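Local coordinates for putative polysaccharide biosynthesis protein with aminopeptidase-like domain (Clostridium acetobutylicum, PDB 3K9T) that binds one zinc ion per subunit and probably acts in the biosynthesis of modified polysaccharides; its aminopeptidase-like region is not expected to have peptidase activity, at residues A[69-80]-A[153-164]. Numbering follows the deposited sequence.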
loop_
_atom_site.group_PDB
_atom_site.type_symbol
_atom_site.label_atom_id
_atom_site.label_comp_id
_atom_site.label_asym_id
_atom_site.label_seq_id
_atom_site.Cartn_x
_atom_site.Cartn_y
_atom_site.Cartn_z
ATOM N N LYS A 69 35.012 -22.583 26.857
ATOM C CA LYS A 69 35.626 -23.855 27.197
ATOM C C LYS A 69 34.815 -24.972 26.568
ATOM O O LYS A 69 33.627 -24.819 26.249
ATOM C CB LYS A 69 35.689 -24.074 28.707
ATOM C CG LYS A 69 36.667 -23.131 29.390
ATOM C CD LYS A 69 36.946 -23.443 30.861
ATOM C CE LYS A 69 37.946 -22.427 31.412
ATOM N NZ LYS A 69 39.129 -23.074 32.038
ATOM N N GLU A 70 35.480 -26.104 26.377
ATOM C CA GLU A 70 34.841 -27.249 25.801
ATOM C C GLU A 70 34.220 -28.069 26.909
ATOM O O GLU A 70 34.846 -28.291 27.953
ATOM C CB GLU A 70 35.862 -28.081 25.006
ATOM C CG GLU A 70 35.255 -29.356 24.453
ATOM C CD GLU A 70 36.188 -30.152 23.585
ATOM O OE1 GLU A 70 37.120 -29.580 22.955
ATOM O OE2 GLU A 70 35.949 -31.372 23.516
ATOM N N TRP A 71 33.005 -28.546 26.656
ATOM C CA TRP A 71 32.243 -29.357 27.615
ATOM C C TRP A 71 32.057 -30.768 27.078
ATOM O O TRP A 71 31.792 -30.957 25.872
ATOM C CB TRP A 71 30.863 -28.730 27.869
ATOM C CG TRP A 71 30.035 -29.425 28.904
ATOM C CD1 TRP A 71 30.291 -29.487 30.245
ATOM C CD2 TRP A 71 28.824 -30.156 28.697
ATOM N NE1 TRP A 71 29.316 -30.211 30.884
ATOM C CE2 TRP A 71 28.401 -30.631 29.955
ATOM C CE3 TRP A 71 28.049 -30.454 27.572
ATOM C CZ2 TRP A 71 27.240 -31.388 30.118
ATOM C CZ3 TRP A 71 26.879 -31.193 27.739
ATOM C CH2 TRP A 71 26.487 -31.646 29.002
ATOM N N ASN A 72 32.177 -31.748 27.979
ATOM C CA ASN A 72 31.951 -33.156 27.653
ATOM C C ASN A 72 31.272 -33.878 28.796
ATOM O O ASN A 72 31.370 -33.429 29.931
ATOM C CB ASN A 72 33.253 -33.840 27.297
ATOM C CG ASN A 72 33.670 -33.538 25.886
ATOM O OD1 ASN A 72 33.048 -34.030 24.923
ATOM N ND2 ASN A 72 34.700 -32.696 25.737
ATOM N N ILE A 73 30.593 -34.989 28.508
ATOM C CA ILE A 73 29.877 -35.707 29.554
ATOM C C ILE A 73 29.896 -37.197 29.264
ATOM O O ILE A 73 29.637 -37.600 28.143
ATOM C CB ILE A 73 28.419 -35.134 29.730
ATOM C CG1 ILE A 73 27.644 -35.838 30.858
ATOM C CG2 ILE A 73 27.628 -35.194 28.420
ATOM C CD1 ILE A 73 26.514 -34.974 31.472
ATOM N N LYS A 74 30.253 -37.990 30.287
ATOM C CA LYS A 74 30.258 -39.454 30.248
ATOM C C LYS A 74 28.967 -40.030 30.862
ATOM O O LYS A 74 28.335 -40.927 30.315
ATOM C CB LYS A 74 31.464 -40.001 31.024
ATOM C CG LYS A 74 32.810 -39.719 30.365
ATOM C CD LYS A 74 34.000 -40.085 31.271
ATOM C CE LYS A 74 35.272 -39.304 30.860
ATOM N NZ LYS A 74 35.173 -37.808 31.071
ATOM N N ASP A 75 28.565 -39.524 32.012
ATOM C CA ASP A 75 27.394 -40.081 32.669
ATOM C C ASP A 75 26.885 -39.054 33.642
ATOM O O ASP A 75 27.611 -38.120 33.999
ATOM C CB ASP A 75 27.788 -41.373 33.413
ATOM C CG ASP A 75 26.608 -42.325 33.691
ATOM O OD1 ASP A 75 25.475 -42.093 33.244
ATOM O OD2 ASP A 75 26.841 -43.352 34.362
ATOM N N ALA A 76 25.625 -39.212 34.028
ATOM C CA ALA A 76 25.002 -38.382 35.043
ATOM C C ALA A 76 23.837 -39.170 35.609
ATOM O O ALA A 76 23.164 -39.904 34.870
ATOM C CB ALA A 76 24.529 -37.090 34.463
ATOM N N TYR A 77 23.620 -39.051 36.923
ATOM C CA TYR A 77 22.485 -39.706 37.585
ATOM C C TYR A 77 22.252 -39.211 39.010
ATOM O O TYR A 77 23.171 -38.681 39.650
ATOM C CB TYR A 77 22.632 -41.245 37.594
ATOM C CG TYR A 77 23.965 -41.783 38.106
ATOM C CD1 TYR A 77 24.170 -42.069 39.457
ATOM C CD2 TYR A 77 25.009 -42.048 37.217
ATOM C CE1 TYR A 77 25.401 -42.573 39.908
ATOM C CE2 TYR A 77 26.214 -42.553 37.652
ATOM C CZ TYR A 77 26.411 -42.815 38.995
ATOM O OH TYR A 77 27.634 -43.324 39.386
ATOM N N VAL A 78 20.994 -39.340 39.450
ATOM C CA VAL A 78 20.588 -39.161 40.834
ATOM C C VAL A 78 20.139 -40.561 41.267
ATOM O O VAL A 78 19.251 -41.165 40.664
ATOM C CB VAL A 78 19.417 -38.173 41.006
ATOM C CG1 VAL A 78 18.924 -38.191 42.459
ATOM C CG2 VAL A 78 19.813 -36.747 40.554
ATOM N N ARG A 79 20.772 -41.087 42.303
ATOM C CA ARG A 79 20.497 -42.448 42.750
ATOM C C ARG A 79 19.976 -42.427 44.180
ATOM O O ARG A 79 20.473 -41.661 44.994
ATOM C CB ARG A 79 21.788 -43.229 42.686
ATOM C CG ARG A 79 21.634 -44.700 42.823
ATOM C CD ARG A 79 23.008 -45.315 42.981
ATOM N NE ARG A 79 23.510 -45.939 41.759
ATOM C CZ ARG A 79 24.778 -45.904 41.347
ATOM N NH1 ARG A 79 25.701 -45.196 42.006
ATOM N NH2 ARG A 79 25.119 -46.535 40.225
ATOM N N ASN A 80 18.973 -43.246 44.489
ATOM C CA ASN A 80 18.440 -43.296 45.861
ATOM C C ASN A 80 19.180 -44.359 46.702
ATOM O O ASN A 80 20.003 -45.113 46.171
ATOM C CB ASN A 80 16.910 -43.485 45.865
ATOM C CG ASN A 80 16.475 -44.871 45.396
ATOM O OD1 ASN A 80 17.261 -45.825 45.395
ATOM N ND2 ASN A 80 15.210 -44.983 44.992
ATOM N N ASP A 153 18.444 -39.777 51.106
ATOM C CA ASP A 153 19.815 -39.392 50.788
ATOM C C ASP A 153 20.058 -39.929 49.398
ATOM O O ASP A 153 19.921 -41.133 49.128
ATOM C CB ASP A 153 20.856 -39.939 51.778
ATOM C CG ASP A 153 20.972 -39.090 53.039
ATOM O OD1 ASP A 153 21.189 -37.853 52.931
ATOM O OD2 ASP A 153 20.850 -39.671 54.137
ATOM N N TYR A 154 20.387 -39.005 48.508
ATOM C CA TYR A 154 20.581 -39.323 47.119
ATOM C C TYR A 154 22.040 -39.143 46.753
ATOM O O TYR A 154 22.658 -38.183 47.176
ATOM C CB TYR A 154 19.709 -38.405 46.252
ATOM C CG TYR A 154 18.219 -38.675 46.330
ATOM C CD1 TYR A 154 17.646 -39.715 45.597
ATOM C CD2 TYR A 154 17.381 -37.883 47.119
ATOM C CE1 TYR A 154 16.285 -39.974 45.655
ATOM C CE2 TYR A 154 16.007 -38.126 47.177
ATOM C CZ TYR A 154 15.461 -39.180 46.438
ATOM O OH TYR A 154 14.103 -39.452 46.481
ATOM N N GLU A 155 22.586 -40.091 45.997
ATOM C CA GLU A 155 23.885 -39.926 45.359
ATOM C C GLU A 155 23.628 -39.132 44.069
ATOM O O GLU A 155 22.770 -39.506 43.257
ATOM C CB GLU A 155 24.518 -41.277 45.015
ATOM C CG GLU A 155 26.029 -41.206 44.761
ATOM C CD GLU A 155 26.609 -42.480 44.152
ATOM O OE1 GLU A 155 25.854 -43.428 43.869
ATOM O OE2 GLU A 155 27.834 -42.523 43.932
ATOM N N VAL A 156 24.354 -38.031 43.913
ATOM C CA VAL A 156 24.211 -37.141 42.781
ATOM C C VAL A 156 25.525 -37.103 42.029
ATOM O O VAL A 156 26.533 -36.623 42.548
ATOM C CB VAL A 156 23.851 -35.732 43.243
ATOM C CG1 VAL A 156 23.675 -34.788 42.031
ATOM C CG2 VAL A 156 22.590 -35.782 44.116
ATOM N N VAL A 157 25.495 -37.611 40.801
ATOM C CA VAL A 157 26.669 -37.706 39.964
ATOM C C VAL A 157 26.431 -37.058 38.598
ATOM O O VAL A 157 25.486 -37.414 37.892
ATOM C CB VAL A 157 27.047 -39.197 39.712
ATOM C CG1 VAL A 157 28.192 -39.290 38.728
ATOM C CG2 VAL A 157 27.393 -39.894 41.003
ATOM N N ILE A 158 27.261 -36.075 38.268
ATOM C CA ILE A 158 27.389 -35.573 36.906
ATOM C C ILE A 158 28.877 -35.713 36.562
ATOM O O ILE A 158 29.703 -34.925 37.031
ATOM C CB ILE A 158 26.973 -34.090 36.724
ATOM C CG1 ILE A 158 25.499 -33.871 37.073
ATOM C CG2 ILE A 158 27.232 -33.657 35.291
ATOM C CD1 ILE A 158 25.088 -32.363 37.144
ATOM N N ASP A 159 29.201 -36.720 35.752
ATOM C CA ASP A 159 30.567 -36.999 35.326
ATOM C C ASP A 159 30.841 -36.248 34.036
ATOM O O ASP A 159 30.726 -36.807 32.938
ATOM C CB ASP A 159 30.770 -38.511 35.121
ATOM C CG ASP A 159 32.216 -38.879 34.846
ATOM O OD1 ASP A 159 33.090 -37.995 35.005
ATOM O OD2 ASP A 159 32.468 -40.049 34.464
ATOM N N SER A 160 31.221 -34.981 34.185
ATOM C CA SER A 160 31.452 -34.088 33.053
ATOM C C SER A 160 32.815 -33.436 33.144
ATOM O O SER A 160 33.509 -33.598 34.143
ATOM C CB SER A 160 30.365 -32.992 33.036
ATOM O OG SER A 160 30.330 -32.271 34.254
ATOM N N SER A 161 33.205 -32.714 32.093
ATOM C CA SER A 161 34.420 -31.896 32.131
ATOM C C SER A 161 34.175 -30.594 31.428
ATOM O O SER A 161 33.429 -30.554 30.460
ATOM C CB SER A 161 35.621 -32.592 31.473
ATOM O OG SER A 161 35.367 -32.860 30.110
ATOM N N LEU A 162 34.826 -29.542 31.913
ATOM C CA LEU A 162 34.697 -28.193 31.372
ATOM C C LEU A 162 36.117 -27.623 31.393
ATOM O O LEU A 162 36.624 -27.187 32.436
ATOM C CB LEU A 162 33.729 -27.383 32.228
ATOM C CG LEU A 162 33.231 -26.022 31.743
ATOM C CD1 LEU A 162 32.685 -26.048 30.325
ATOM C CD2 LEU A 162 32.165 -25.507 32.718
ATOM N N GLU A 163 36.765 -27.666 30.233
ATOM C CA GLU A 163 38.183 -27.384 30.110
ATOM C C GLU A 163 38.413 -26.674 28.815
ATOM O O GLU A 163 37.605 -26.792 27.895
ATOM C CB GLU A 163 38.977 -28.707 30.047
ATOM C CG GLU A 163 38.958 -29.587 31.307
ATOM C CD GLU A 163 39.423 -28.851 32.574
ATOM O OE1 GLU A 163 40.263 -27.920 32.459
ATOM O OE2 GLU A 163 38.945 -29.208 33.684
ATOM N N ASP A 164 39.519 -25.940 28.743
ATOM C CA ASP A 164 39.956 -25.327 27.499
ATOM C C ASP A 164 40.040 -26.444 26.508
ATOM O O ASP A 164 40.547 -27.505 26.828
ATOM C CB ASP A 164 41.347 -24.685 27.640
ATOM C CG ASP A 164 41.303 -23.302 28.271
ATOM O OD1 ASP A 164 40.202 -22.774 28.563
ATOM O OD2 ASP A 164 42.393 -22.721 28.440
HETATM O O HOH W 1 40.804 -25.174 31.505
HETATM O O HOH W 2 35.626 -31.104 28.351
HETATM O O HOH W 3 33.641 -35.677 30.529
#
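Strands 70-79 and 153-163 pair antiparallel as the two central strands of the four-stranded sheet in the insert domain, their axes 4.6 Å apart at 70-73 and 4.5 Å at 75-79. A classic beta bulge interrupts the ladder: Lys74 and Asp75 both face Asp159, whose O accepts from Lys74 N at 2.9 Å while its N donates to Asp75 O, and the register shifts by one residue.

Beyond the bulge, Tyr77 and Val157 form a hydrogen-bonded pair with side chains running alongside each other. Tyr77 CG sits between its backbone N and carbonyl carbon (chi1 51°), which lays one ring face over Val157; Val157 CB lies 3.8 Å from the ring centroid and 14° off its normal, a CH-pi contact. On the other face of the sheet, Val78 CG1 meets Tyr154 CD1, and Phe139 packs on Ala76, Val78, Val156 and Ile158.

Before the bulge, Trp71 CB approaches Leu162 CD1 at 4.1 Å, while the indole NE1 bonds to Ser100 O, which also receives Ser160 OG. On the face bearing Asn72 and Ser161, a water links Glu70 O, Asn72 ND2 and Ser161 OG. Asn72 OD1 accepts from Asn36 N, ND2 donates to Glu70 OE2, and the Glu70 carboxylate pairs with Arg39; both outside partners belong to the aminopeptidase-like region, tying the sheet to it.

The Arg79 chain bends at chi3, and its guanidinium has Tyr77 CE1 3.3 Å above its plane; at its edge, NH1 reaches Glu155 OE1 on the syn side at 2.6 Å, a salt bridge with the two planes 34° apart.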